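Local coordinates for Glyco_hydro_cc domain-containing protein (Pseudomonas viridiflava, PDB 6UAV), which probably cleaves internal beta-1,3-glucosidic bonds of beta-1,3-glucans, as an endo-acting hydrolase of family GH128, subgroup II, built on a TIM barrel, at residues A[99-102]-A[103-107]; A[225-228]-A[229-232]. All coordinates share one frame; numbering follows the deposited sequence.

Both contacts belong to one TIM barrel, an inner barrel of eight parallel strands ringed by helices; one lies on a helix, the other in a loop. Interaction 1 lies wholly within helix 95-112, which connects strand 78-81 to strand 115-121. Interaction 2 comes later in the chain, where the last strand, 220-225, runs out into the loop that leads to helix 248-255. The two centres are about 32 Å apart on opposite sides of the chain's centre, and their nearest atoms are about 20 Å from each other. They do not touch: one belongs to the helical wall, the other to the loops beyond the strands' C-terminal ends, where TIM barrels carry their active sites.

Interaction 1 of 2, residues A[99-102]-A[103-107]; sequences AQLW and PRLEQ
Leu105 and Trp102 form the apolar part of this contact. Leu105 CD1 sits over one face of the indole, 4.0 Å from the centroid of the six-membered ring of Trp102 and 27° off its normal, a CH-pi contact. The same methyl meets Leu101 CD2 at 4.1 Å; leucine suits both places, its branched methyls giving apolar surface between successive turns. With CG anti to the carbonyl carbon (chi1 -54°), Leu105 reaches back along the helix to the ring.

Among the polar side chains, Glu106 OE2 lies in the indole plane, 3.3 Å from Trp102 CD1; its carboxylate is turned steeply against the ring. OE2 accepts a hydrogen bond from Gln153 N and OE1 is hydrogen-bonded to Tyr143 OH, while Trp102 NE1 is hydrogen-bonded to Gln153 O. Leu101 CD1 lies over one face of the Arg104 guanidinium, toward its rim and 4.0 Å from Arg104 NH1, while Arg104 NH2 forms a salt bridge with Asp63.

In the backbone, Glu106 N donates to Trp102 O at 2.9 Å, nearly straight at 165°. Pro103 has no N-H to give, and the helix kinks there. Trp102 and Leu105 pack on Val81 and Leu116 of the preceding and following strands, as expected of a TIM-barrel beta-alpha-beta crossover.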
loop_
_atom_site.group_PDB
_atom_site.type_symbol
_atom_site.label_atom_id
_atom_site.label_comp_id
_atom_site.label_asym_id
_atom_site.label_seq_id
_atom_site.Cartn_x
_atom_site.Cartn_y
_atom_site.Cartn_z
ATOM N N ALA A 99 -2.199 -13.487 13.911
ATOM C CA ALA A 99 -2.957 -14.739 13.785
ATOM C C ALA A 99 -4.298 -14.603 14.530
ATOM O O ALA A 99 -5.289 -15.076 14.003
ATOM C CB ALA A 99 -2.144 -15.941 14.275
ATOM N N GLN A 100 -4.297 -14.027 15.737
ATOM C CA GLN A 100 -5.547 -13.873 16.530
ATOM C C GLN A 100 -6.564 -12.993 15.769
ATOM O O GLN A 100 -7.798 -13.293 15.789
ATOM C CB GLN A 100 -5.228 -13.305 17.922
ATOM C CG GLN A 100 -6.438 -13.103 18.837
ATOM C CD GLN A 100 -6.012 -12.981 20.290
ATOM O OE1 GLN A 100 -4.851 -12.829 20.619
ATOM N NE2 GLN A 100 -6.934 -13.016 21.215
ATOM N N LEU A 101 -6.134 -11.916 15.136
ATOM C CA LEU A 101 -7.023 -11.016 14.350
ATOM C C LEU A 101 -7.553 -11.747 13.117
ATOM O O LEU A 101 -8.632 -11.427 12.640
ATOM C CB LEU A 101 -6.259 -9.741 13.980
ATOM C CG LEU A 101 -7.010 -8.724 13.125
ATOM C CD1 LEU A 101 -8.225 -8.199 13.854
ATOM C CD2 LEU A 101 -6.113 -7.588 12.702
ATOM N N TRP A 102 -6.754 -12.610 12.526
ATOM C CA TRP A 102 -6.958 -12.982 11.104
ATOM C C TRP A 102 -8.346 -13.527 10.848
ATOM O O TRP A 102 -8.950 -13.195 9.815
ATOM C CB TRP A 102 -5.841 -13.936 10.618
ATOM C CG TRP A 102 -5.600 -13.778 9.146
ATOM C CD1 TRP A 102 -6.016 -14.571 8.099
ATOM C CD2 TRP A 102 -4.949 -12.656 8.551
ATOM N NE1 TRP A 102 -5.615 -14.013 6.919
ATOM C CE2 TRP A 102 -4.984 -12.841 7.151
ATOM C CE3 TRP A 102 -4.345 -11.503 9.053
ATOM C CZ2 TRP A 102 -4.407 -11.940 6.254
ATOM C CZ3 TRP A 102 -3.731 -10.640 8.157
ATOM C CH2 TRP A 102 -3.761 -10.865 6.791
ATOM N N PRO A 103 -8.914 -14.410 11.703
ATOM C CA PRO A 103 -10.254 -14.969 11.422
ATOM C C PRO A 103 -11.327 -13.871 11.255
ATOM O O PRO A 103 -12.273 -14.074 10.481
ATOM C CB PRO A 103 -10.530 -15.904 12.608
ATOM C CG PRO A 103 -9.094 -16.328 13.058
ATOM C CD PRO A 103 -8.313 -15.035 12.906
ATOM N N ARG A 104 -11.230 -12.790 12.013
ATOM C CA ARG A 104 -12.123 -11.589 11.858
ATOM C C ARG A 104 -12.021 -11.014 10.433
ATOM O O ARG A 104 -13.064 -10.651 9.850
ATOM C CB ARG A 104 -11.788 -10.561 12.946
ATOM C CG ARG A 104 -12.295 -10.982 14.320
ATOM C CD ARG A 104 -11.746 -10.071 15.399
ATOM N NE ARG A 104 -12.111 -8.669 15.309
ATOM C CZ ARG A 104 -11.545 -7.732 16.056
ATOM N NH1 ARG A 104 -10.658 -8.118 16.969
ATOM N NH2 ARG A 104 -11.917 -6.457 15.964
ATOM N N LEU A 105 -10.811 -10.939 9.871
ATOM C CA LEU A 105 -10.571 -10.476 8.484
ATOM C C LEU A 105 -11.116 -11.495 7.507
ATOM O O LEU A 105 -11.722 -11.094 6.497
ATOM C CB LEU A 105 -9.084 -10.191 8.279
ATOM C CG LEU A 105 -8.488 -9.230 9.307
ATOM C CD1 LEU A 105 -7.052 -9.062 9.002
ATOM C CD2 LEU A 105 -9.190 -7.859 9.317
ATOM N N GLU A 106 -10.869 -12.789 7.743
ATOM C CA GLU A 106 -11.422 -13.835 6.867
ATOM C C GLU A 106 -12.945 -13.757 6.888
ATOM O O GLU A 106 -13.607 -14.084 5.844
ATOM C CB GLU A 106 -10.901 -15.202 7.345
ATOM C CG GLU A 106 -9.439 -15.375 7.106
ATOM C CD GLU A 106 -8.838 -16.638 7.677
ATOM O OE1 GLU A 106 -9.358 -17.099 8.692
ATOM O OE2 GLU A 106 -7.817 -17.140 7.093
ATOM N N GLN A 107 -13.532 -13.524 8.049
ATOM C CA GLN A 107 -14.994 -13.410 8.159
ATOM C C GLN A 107 -15.442 -12.216 7.292
ATOM O O GLN A 107 -16.432 -12.323 6.515
ATOM C CB GLN A 107 -15.438 -13.258 9.612
ATOM C CG GLN A 107 -16.961 -13.104 9.655
ATOM C CD GLN A 107 -17.527 -13.040 11.058
ATOM O OE1 GLN A 107 -17.232 -12.112 11.829
ATOM N NE2 GLN A 107 -18.377 -14.007 11.364
#

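Interaction 2 of 2, residues A[225-228]-A[229-232]; sequences WFTG and RMTP
The Phe226 ring carries Thr227 CB over the centre of one face, 3.5 Å above its plane, while Met230 SD approaches obliquely, 4.1 Å from Phe226 CE1. This Met-aromatic contact belongs to the loop that follows the last strand of the TIM barrel. The sulfur is 5.4 Å from the centroid of the Phe226 ring and 74° off its normal, and the two side chains cross at about a right angle. Methionine suits the place because its flexible thioether can bend to meet a rigid ring: CG lies between the backbone N and the carbonyl carbon (chi1 57°), and the chain turns again at chi3.

Behind this pair the backbone changes course. The peptide between Phe226 and Thr227 is cis, which brings the threonine side chain over the ring of the residue before it. A beta-branched residue serves two neighbours here: its OG1 bonds to Ala9 O, while its methyl turns to the chain ahead. Gly228 follows without a side chain, and its backbone is hydrogen-bonded to that of Leu240.

Arg229 starts away from 225-228 and runs extended from CG to NE. Its guanidinium is gripped by several groups: NE by Asp241 O, NH1 by Ala242 O, and NH2 by Tyr10 OH and by a salt bridge with Asp17. The loop is thus tied to residues 241-242, to Tyr10 just after strand 6-9, and to helix 15-22. Thr227 CG2 rests 3.6 Å from the carbonyl oxygen Arg229 O and 4.2 Å from Met230 CB.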
loop_
_atom_site.group_PDB
_atom_site.type_symbol
_atom_site.label_atom_id
_atom_site.label_comp_id
_atom_site.label_asym_id
_atom_site.label_seq_id
_atom_site.Cartn_x
_atom_site.Cartn_y
_atom_site.Cartn_z
ATOM N N TRP A 225 2.686 5.204 -4.714
ATOM C CA TRP A 225 3.816 6.095 -4.397
ATOM C C TRP A 225 3.577 6.801 -3.064
ATOM O O TRP A 225 2.455 7.354 -2.821
ATOM C CB TRP A 225 4.054 7.088 -5.545
ATOM C CG TRP A 225 5.228 7.987 -5.328
ATOM C CD1 TRP A 225 5.258 9.212 -4.731
ATOM C CD2 TRP A 225 6.582 7.667 -5.657
ATOM N NE1 TRP A 225 6.539 9.698 -4.691
ATOM C CE2 TRP A 225 7.376 8.771 -5.281
ATOM C CE3 TRP A 225 7.174 6.583 -6.300
ATOM C CZ2 TRP A 225 8.764 8.752 -5.411
ATOM C CZ3 TRP A 225 8.537 6.609 -6.514
ATOM C CH2 TRP A 225 9.319 7.666 -6.052
ATOM N N PHE A 226 4.640 6.948 -2.291
ATOM C CA PHE A 226 4.638 7.772 -1.062
ATOM C C PHE A 226 5.368 9.084 -1.387
ATOM O O PHE A 226 6.574 9.034 -1.612
ATOM C CB PHE A 226 5.290 7.034 0.101
ATOM C CG PHE A 226 5.049 7.732 1.398
ATOM C CD1 PHE A 226 5.882 8.760 1.769
ATOM C CD2 PHE A 226 3.918 7.490 2.159
ATOM C CE1 PHE A 226 5.657 9.475 2.920
ATOM C CE2 PHE A 226 3.680 8.188 3.325
ATOM C CZ PHE A 226 4.570 9.166 3.700
ATOM N N THR A 227 4.673 10.237 -1.460
ATOM C CA THR A 227 3.266 10.465 -1.122
ATOM C C THR A 227 2.736 11.724 -1.820
ATOM O O THR A 227 3.428 12.295 -2.693
ATOM C CB THR A 227 3.090 10.647 0.394
ATOM O OG1 THR A 227 1.720 10.778 0.803
ATOM C CG2 THR A 227 3.875 11.843 0.905
ATOM N N GLY A 228 1.518 12.155 -1.485
ATOM C CA GLY A 228 0.949 13.370 -2.108
ATOM C C GLY A 228 1.784 14.598 -1.749
ATOM O O GLY A 228 2.327 15.273 -2.604
ATOM N N ARG A 229 1.885 14.889 -0.477
ATOM C CA ARG A 229 2.686 15.994 0.050
ATOM C C ARG A 229 3.327 15.601 1.348
ATOM O O ARG A 229 2.662 14.934 2.169
ATOM C CB ARG A 229 1.799 17.185 0.459
ATOM C CG ARG A 229 0.918 17.705 -0.642
ATOM C CD ARG A 229 0.073 18.844 -0.096
ATOM N NE ARG A 229 -0.552 19.378 -1.270
ATOM C CZ ARG A 229 -1.694 18.965 -1.782
ATOM N NH1 ARG A 229 -2.119 19.520 -2.905
ATOM N NH2 ARG A 229 -2.383 17.994 -1.203
ATOM N N MET A 230 4.538 16.062 1.560
ATOM C CA MET A 230 5.188 16.026 2.894
ATOM C C MET A 230 6.127 17.212 2.956
ATOM O O MET A 230 6.574 17.688 1.914
ATOM C CB MET A 230 5.998 14.734 3.108
ATOM C CG MET A 230 7.069 14.494 2.068
ATOM S SD MET A 230 7.876 12.890 2.237
ATOM C CE MET A 230 8.567 13.081 3.874
ATOM N N THR A 231 6.375 17.667 4.166
ATOM C CA THR A 231 7.302 18.771 4.473
ATOM C C THR A 231 7.939 18.434 5.820
ATOM O O THR A 231 7.220 17.988 6.719
ATOM C CB THR A 231 6.564 20.121 4.548
ATOM O OG1 THR A 231 7.580 21.110 4.516
ATOM C CG2 THR A 231 5.759 20.313 5.812
ATOM N N PRO A 232 9.276 18.564 5.999
ATOM C CA PRO A 232 10.226 18.769 4.903
ATOM C C PRO A 232 10.243 17.550 3.975
ATOM O O PRO A 232 9.706 16.511 4.322
ATOM C CB PRO A 232 11.613 18.969 5.542
ATOM C CG PRO A 232 11.430 18.656 7.015
ATOM C CD PRO A 232 9.945 18.509 7.302
#